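Uncharacterized protein (Nostoc punctiforme, PDB 2R3S) is probably an S-adenosylmethionine-dependent O-methyltransferase, which would transfer a methyl group to a hydroxyl of a substrate not yet identified. Local coordinates at residues F241-D246 with V269-P274; V31-S36 with F85-S90. All blocks are in the same frame, centred on the assembly; numbering follows the deposited sequence.

Contact 1: F241-D246 with V269-P274; sequences FLHHFD and VFDFIP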
loop_
_atom_site.group_PDB
_atom_site.type_symbol
_atom_site.label_atom_id
_atom_site.label_comp_id
_atom_site.label_asym_id
_atom_site.label_seq_id
_atom_site.Cartn_x
_atom_site.Cartn_y
_atom_site.Cartn_z
ATOM N N PHE A 241 -5.210 20.402 -13.788
ATOM C CA PHE A 241 -6.524 20.921 -13.405
ATOM C C PHE A 241 -7.674 20.127 -13.960
ATOM O O PHE A 241 -8.602 19.803 -13.243
ATOM C CB PHE A 241 -6.689 22.376 -13.871
ATOM C CG PHE A 241 -7.813 23.125 -13.155
ATOM C CD1 PHE A 241 -7.923 23.096 -11.765
ATOM C CD2 PHE A 241 -8.738 23.872 -13.868
ATOM C CE1 PHE A 241 -8.938 23.780 -11.109
ATOM C CE2 PHE A 241 -9.756 24.563 -13.202
ATOM C CZ PHE A 241 -9.848 24.507 -11.831
ATOM N N LEU A 242 -7.640 19.826 -15.246
ATOM C CA LEU A 242 -8.865 19.361 -15.910
ATOM C C LEU A 242 -9.337 18.009 -15.420
ATOM O O LEU A 242 -10.530 17.763 -15.392
ATOM C CB LEU A 242 -8.709 19.340 -17.438
ATOM C CG LEU A 242 -8.703 20.692 -18.172
ATOM C CD1 LEU A 242 -8.637 20.372 -19.662
ATOM C CD2 LEU A 242 -9.939 21.577 -17.827
ATOM N N HIS A 243 -8.404 17.141 -15.017
ATOM C CA HIS A 243 -8.747 15.797 -14.501
ATOM C C HIS A 243 -9.702 15.711 -13.312
ATOM O O HIS A 243 -10.287 14.648 -13.064
ATOM C CB HIS A 243 -7.474 14.976 -14.185
ATOM C CG HIS A 243 -6.495 15.620 -13.239
ATOM N ND1 HIS A 243 -5.156 15.748 -13.550
ATOM C CD2 HIS A 243 -6.636 16.097 -11.977
ATOM C CE1 HIS A 243 -4.515 16.282 -12.523
ATOM N NE2 HIS A 243 -5.394 16.509 -11.558
ATOM N N HIS A 244 -9.859 16.805 -12.570
ATOM C CA HIS A 244 -10.808 16.885 -11.432
ATOM C C HIS A 244 -12.296 16.965 -11.787
ATOM O O HIS A 244 -13.149 16.703 -10.946
ATOM C CB HIS A 244 -10.476 18.117 -10.593
ATOM C CG HIS A 244 -9.120 18.066 -9.973
ATOM N ND1 HIS A 244 -8.091 18.884 -10.379
ATOM C CD2 HIS A 244 -8.610 17.266 -9.000
ATOM C CE1 HIS A 244 -7.009 18.601 -9.670
ATOM N NE2 HIS A 244 -7.295 17.619 -8.833
ATOM N N PHE A 245 -12.626 17.330 -13.022
ATOM C CA PHE A 245 -14.018 17.677 -13.344
ATOM C C PHE A 245 -14.618 16.755 -14.395
ATOM O O PHE A 245 -13.874 16.168 -15.168
ATOM C CB PHE A 245 -14.041 19.133 -13.813
ATOM C CG PHE A 245 -13.286 20.061 -12.893
ATOM C CD1 PHE A 245 -13.823 20.443 -11.680
ATOM C CD2 PHE A 245 -12.027 20.516 -13.229
ATOM C CE1 PHE A 245 -13.117 21.299 -10.827
ATOM C CE2 PHE A 245 -11.318 21.339 -12.390
ATOM C CZ PHE A 245 -11.864 21.739 -11.184
ATOM N N ASP A 246 -15.949 16.615 -14.422
ATOM C CA ASP A 246 -16.606 15.946 -15.562
ATOM C C ASP A 246 -16.374 16.706 -16.863
ATOM O O ASP A 246 -15.874 17.834 -16.872
ATOM C CB ASP A 246 -18.105 15.610 -15.334
ATOM C CG ASP A 246 -18.966 16.825 -15.009
ATOM O OD1 ASP A 246 -18.766 17.897 -15.596
ATOM O OD2 ASP A 246 -19.857 16.685 -14.157
ATOM N N VAL A 269 -2.309 22.205 -22.031
ATOM C CA VAL A 269 -2.752 21.300 -20.964
ATOM C C VAL A 269 -1.578 20.430 -20.538
ATOM O O VAL A 269 -0.872 19.886 -21.373
ATOM C CB VAL A 269 -3.958 20.444 -21.401
ATOM C CG1 VAL A 269 -4.370 19.460 -20.306
ATOM C CG2 VAL A 269 -5.122 21.356 -21.762
ATOM N N PHE A 270 -1.335 20.355 -19.233
ATOM C CA PHE A 270 -0.286 19.499 -18.684
ATOM C C PHE A 270 -0.988 18.580 -17.689
ATOM O O PHE A 270 -1.602 19.048 -16.745
ATOM C CB PHE A 270 0.822 20.326 -18.033
ATOM C CG PHE A 270 1.864 19.498 -17.325
ATOM C CD1 PHE A 270 2.878 18.883 -18.031
ATOM C CD2 PHE A 270 1.839 19.341 -15.940
ATOM C CE1 PHE A 270 3.848 18.110 -17.363
ATOM C CE2 PHE A 270 2.800 18.574 -15.291
ATOM C CZ PHE A 270 3.796 17.966 -16.008
ATOM N N ASP A 271 -0.959 17.271 -17.934
ATOM C CA ASP A 271 -1.848 16.374 -17.206
ATOM C C ASP A 271 -1.420 14.920 -17.403
ATOM O O ASP A 271 -0.457 14.655 -18.103
ATOM C CB ASP A 271 -3.307 16.609 -17.659
ATOM C CG ASP A 271 -4.324 16.530 -16.507
ATOM O OD1 ASP A 271 -4.343 15.509 -15.773
ATOM O OD2 ASP A 271 -5.126 17.494 -16.358
ATOM N N PHE A 272 -2.116 14.006 -16.730
ATOM C CA PHE A 272 -1.929 12.572 -16.901
ATOM C C PHE A 272 -2.833 12.132 -18.036
ATOM O O PHE A 272 -4.062 12.153 -17.887
ATOM C CB PHE A 272 -2.356 11.801 -15.642
ATOM C CG PHE A 272 -1.445 11.989 -14.483
ATOM C CD1 PHE A 272 -0.222 11.358 -14.445
ATOM C CD2 PHE A 272 -1.803 12.803 -13.427
ATOM C CE1 PHE A 272 0.633 11.534 -13.362
ATOM C CE2 PHE A 272 -0.953 12.984 -12.358
ATOM C CZ PHE A 272 0.271 12.345 -12.332
ATOM N N ILE A 273 -2.239 11.766 -19.167
ATOM C CA ILE A 273 -3.032 11.389 -20.336
ATOM C C ILE A 273 -2.711 9.941 -20.690
ATOM O O ILE A 273 -1.729 9.661 -21.364
ATOM C CB ILE A 273 -2.794 12.335 -21.551
ATOM C CG1 ILE A 273 -2.932 13.808 -21.124
ATOM C CG2 ILE A 273 -3.805 12.025 -22.644
ATOM C CD1 ILE A 273 -2.409 14.818 -22.161
ATOM N N PRO A 274 -3.497 9.009 -20.171
ATOM C CA PRO A 274 -3.310 7.618 -20.547
ATOM C C PRO A 274 -3.567 7.335 -22.022
ATOM O O PRO A 274 -4.367 8.044 -22.670
ATOM C CB PRO A 274 -4.347 6.882 -19.704
ATOM C CG PRO A 274 -5.278 7.903 -19.238
ATOM C CD PRO A 274 -4.554 9.176 -19.172
HETATM O O HOH W 1 -5.229 20.165 -16.825
#
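His243 carries its ring between its own backbone N and carbonyl carbon (chi1 55°), a turn that lays ND1 against the carboxylate of Asp271 at the end of strand 265-271. ND1 donates to Asp271 OD1 in a His-carboxylate hydrogen bond, the oxygen meeting the ring at its edge, near the ring plane. The measured 2.4 Å from His243 ND1 to Asp271 OD1 is very short, and its exact value is doubtful at this resolution. Ring and carboxylate stand almost perpendicular, their planes 87° apart. OD1 is gripped a second time: Phe272 N reaches the anti lone pair of Asp271 OD1 at 2.9 Å, which helps fix the carboxylate's rotation. The other oxygen works through water 1, which donates to Asp271 OD2 (2.7 Å) and accepts from Leu242 N (2.9 Å), tying the 3-10 turn 242-244 to the strand. Beside this polar core, Leu242 CD1 rests 4.2 Å from Val269 CG2. Phe287 of helix 282-294 meets the His243 ring edge-to-face, Tyr306 of helix 303-312 packs on Leu242 and Asp271, and helix 247-260 completes the beta-alpha-beta crossover between the adjacent parallel strands 233-239 and 265-271, whose C-terminal ends the contact joins.

Contact 2: V31-S36 with F85-S90; sequences VFTAIS and FLDRQS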
loop_
_atom_site.group_PDB
_atom_site.type_symbol
_atom_site.label_atom_id
_atom_site.label_comp_id
_atom_site.label_asym_id
_atom_site.label_seq_id
_atom_site.Cartn_x
_atom_site.Cartn_y
_atom_site.Cartn_z
ATOM N N VAL A 31 15.805 8.872 8.302
ATOM C CA VAL A 31 16.709 7.738 8.270
ATOM C C VAL A 31 17.723 7.875 7.133
ATOM O O VAL A 31 18.907 7.626 7.320
ATOM C CB VAL A 31 15.964 6.406 8.124
ATOM C CG1 VAL A 31 16.963 5.292 7.997
ATOM C CG2 VAL A 31 14.995 6.170 9.317
ATOM N N PHE A 32 17.256 8.251 5.953
ATOM C CA PHE A 32 18.132 8.306 4.760
ATOM C C PHE A 32 19.199 9.395 4.859
ATOM O O PHE A 32 20.297 9.222 4.364
ATOM C CB PHE A 32 17.295 8.550 3.508
ATOM C CG PHE A 32 16.170 7.601 3.354
ATOM C CD1 PHE A 32 16.407 6.284 2.990
ATOM C CD2 PHE A 32 14.860 8.005 3.595
ATOM C CE1 PHE A 32 15.339 5.377 2.848
ATOM C CE2 PHE A 32 13.794 7.108 3.441
ATOM C CZ PHE A 32 14.040 5.803 3.061
ATOM N N THR A 33 18.837 10.528 5.467
ATOM C CA THR A 33 19.754 11.641 5.740
ATOM C C THR A 33 20.856 11.245 6.717
ATOM O O THR A 33 21.996 11.705 6.588
ATOM C CB THR A 33 18.966 12.853 6.283
ATOM O OG1 THR A 33 17.976 13.235 5.310
ATOM C CG2 THR A 33 19.883 14.049 6.580
ATOM N N ALA A 34 20.512 10.395 7.682
ATOM C CA ALA A 34 21.478 9.870 8.663
ATOM C C ALA A 34 22.473 8.861 8.070
ATOM O O ALA A 34 23.648 8.808 8.491
ATOM C CB ALA A 34 20.728 9.252 9.862
ATOM N N ILE A 35 22.010 8.048 7.123
ATOM C CA ILE A 35 22.890 7.142 6.389
ATOM C C ILE A 35 23.673 7.884 5.313
ATOM O O ILE A 35 24.882 7.707 5.167
ATOM C CB ILE A 35 22.120 5.975 5.720
ATOM C CG1 ILE A 35 21.378 5.132 6.765
ATOM C CG2 ILE A 35 23.092 5.074 4.989
ATOM C CD1 ILE A 35 20.355 4.199 6.186
ATOM N N SER A 36 22.972 8.699 4.544
ATOM C CA SER A 36 23.562 9.459 3.462
ATOM C C SER A 36 24.370 8.572 2.521
ATOM O O SER A 36 23.856 7.561 2.045
ATOM C CB SER A 36 24.378 10.642 3.996
ATOM O OG SER A 36 24.716 11.501 2.919
ATOM N N PHE A 85 17.385 10.929 -3.933
ATOM C CA PHE A 85 16.027 11.471 -3.764
ATOM C C PHE A 85 15.492 11.565 -2.325
ATOM O O PHE A 85 14.460 12.212 -2.078
ATOM C CB PHE A 85 15.047 10.695 -4.685
ATOM C CG PHE A 85 15.335 10.896 -6.160
ATOM C CD1 PHE A 85 15.064 12.125 -6.774
ATOM C CD2 PHE A 85 15.893 9.880 -6.925
ATOM C CE1 PHE A 85 15.344 12.341 -8.124
ATOM C CE2 PHE A 85 16.197 10.080 -8.271
ATOM C CZ PHE A 85 15.929 11.315 -8.877
ATOM N N LEU A 86 16.172 10.931 -1.382
ATOM C CA LEU A 86 15.621 10.781 -0.033
ATOM C C LEU A 86 16.518 11.279 1.090
ATOM O O LEU A 86 16.067 11.394 2.258
ATOM C CB LEU A 86 15.251 9.319 0.201
ATOM C CG LEU A 86 14.103 8.821 -0.699
ATOM C CD1 LEU A 86 13.873 7.326 -0.499
ATOM C CD2 LEU A 86 12.843 9.672 -0.441
ATOM N N ASP A 87 17.764 11.585 0.725
ATOM C CA ASP A 87 18.755 12.195 1.596
ATOM C C ASP A 87 18.607 13.699 1.455
ATOM O O ASP A 87 18.779 14.232 0.368
ATOM C CB ASP A 87 20.147 11.752 1.121
ATOM C CG ASP A 87 21.258 12.319 1.941
ATOM O OD1 ASP A 87 20.974 13.119 2.838
ATOM O OD2 ASP A 87 22.412 11.940 1.680
ATOM N N ARG A 88 18.285 14.372 2.562
ATOM C CA ARG A 88 18.047 15.815 2.592
ATOM C C ARG A 88 19.254 16.634 2.124
ATOM O O ARG A 88 19.117 17.789 1.802
ATOM C CB ARG A 88 17.683 16.259 3.995
ATOM C CG ARG A 88 16.318 15.890 4.403
ATOM C CD ARG A 88 15.987 16.456 5.777
ATOM N NE ARG A 88 14.654 16.026 6.186
ATOM C CZ ARG A 88 13.518 16.531 5.736
ATOM N NH1 ARG A 88 13.509 17.500 4.832
ATOM N NH2 ARG A 88 12.373 16.036 6.175
ATOM N N GLN A 89 20.427 16.016 2.125
ATOM C CA GLN A 89 21.661 16.635 1.702
ATOM C C GLN A 89 21.657 16.817 0.198
ATOM O O GLN A 89 22.367 17.661 -0.299
ATOM C CB GLN A 89 22.853 15.779 2.195
ATOM C CG GLN A 89 24.171 15.862 1.397
ATOM C CD GLN A 89 24.729 17.278 1.313
ATOM O OE1 GLN A 89 24.342 18.183 2.081
ATOM N NE2 GLN A 89 25.637 17.488 0.362
ATOM N N SER A 90 20.855 16.042 -0.525
ATOM C CA SER A 90 20.810 16.097 -1.978
ATOM C C SER A 90 19.893 17.221 -2.461
ATOM O O SER A 90 18.819 17.445 -1.896
ATOM C CB SER A 90 20.285 14.785 -2.548
ATOM O OG SER A 90 20.071 14.868 -3.959
HETATM O O HOH W 2 15.783 11.490 5.051
HETATM O O HOH W 3 22.716 13.681 4.806
#
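The Phe32 ring takes Leu86 over one face, with Leu86 CD1 in CH-pi contact 4.0 Å from the ring centroid and Leu86 CB 3.7 Å from Phe32 CD2; water 2 lies in plane at the ring's edge. The Asp87 carboxylate, also flat, is met from two directions. Ser36 OG donates to Asp87 OD2 on its syn side (2.7 Å), 20° out of the carboxylate plane, whereas Gln89 N comes to OD1 from above that plane, 59° out of it, closing an Asx turn that overlaps the type I turn from Asp87 to Ser90. CG of Asp87 set anti to the backbone N (chi1 180°) carries the carboxylate to the end of helix 31-35. There water 3 donates both to Asp87 OD1 (2.7 Å) and to Thr33 O (2.8 Å). Thr33 OG1 accepts from Arg88 N at 3.0 Å, and water 2 bridges the same hydroxyl to Leu86 O. The guanidinium of Arg88 turns elsewhere, to Asn30 and Asp96. Leu86 also touches Phe10 of the second subunit, placing the contact beside the dimer interface; within the helix-turn-helix-type dimerisation domain it joins helix 31-35 to the chain leaving helix 80-85. Replacing Asp87 by alanine would probably abolish the Asx turn and leave Ser36 OG, Gln89 N and water 3 without their acceptor. Three donors on one carboxylate, serving helix end and turn alike, are consistent with its being ionised.

Overall arrangement
Contact 2 comes first along the chain and closes before contact 1 begins, so the two lie in series. Residues 31-36 and 85-90 belong to the dimerisation domain, where they bring together helix 31-35 and the chain leaving helix 80-85; 241-246 and 269-274 belong to the O-methyltransferase domain with its seven-stranded mixed sheet. The contacts share no helix, strand or sheet. Their centres are 33 Å apart, on opposite sides of the chain's centre, and their nearest atoms are still about 15 Å from each other. Contact 2 lies beside the second subunit, whereas contact 1 lies at the C-terminal ends of parallel strands, the side on which Rossmann-fold methyltransferases generally bind cofactor and substrate.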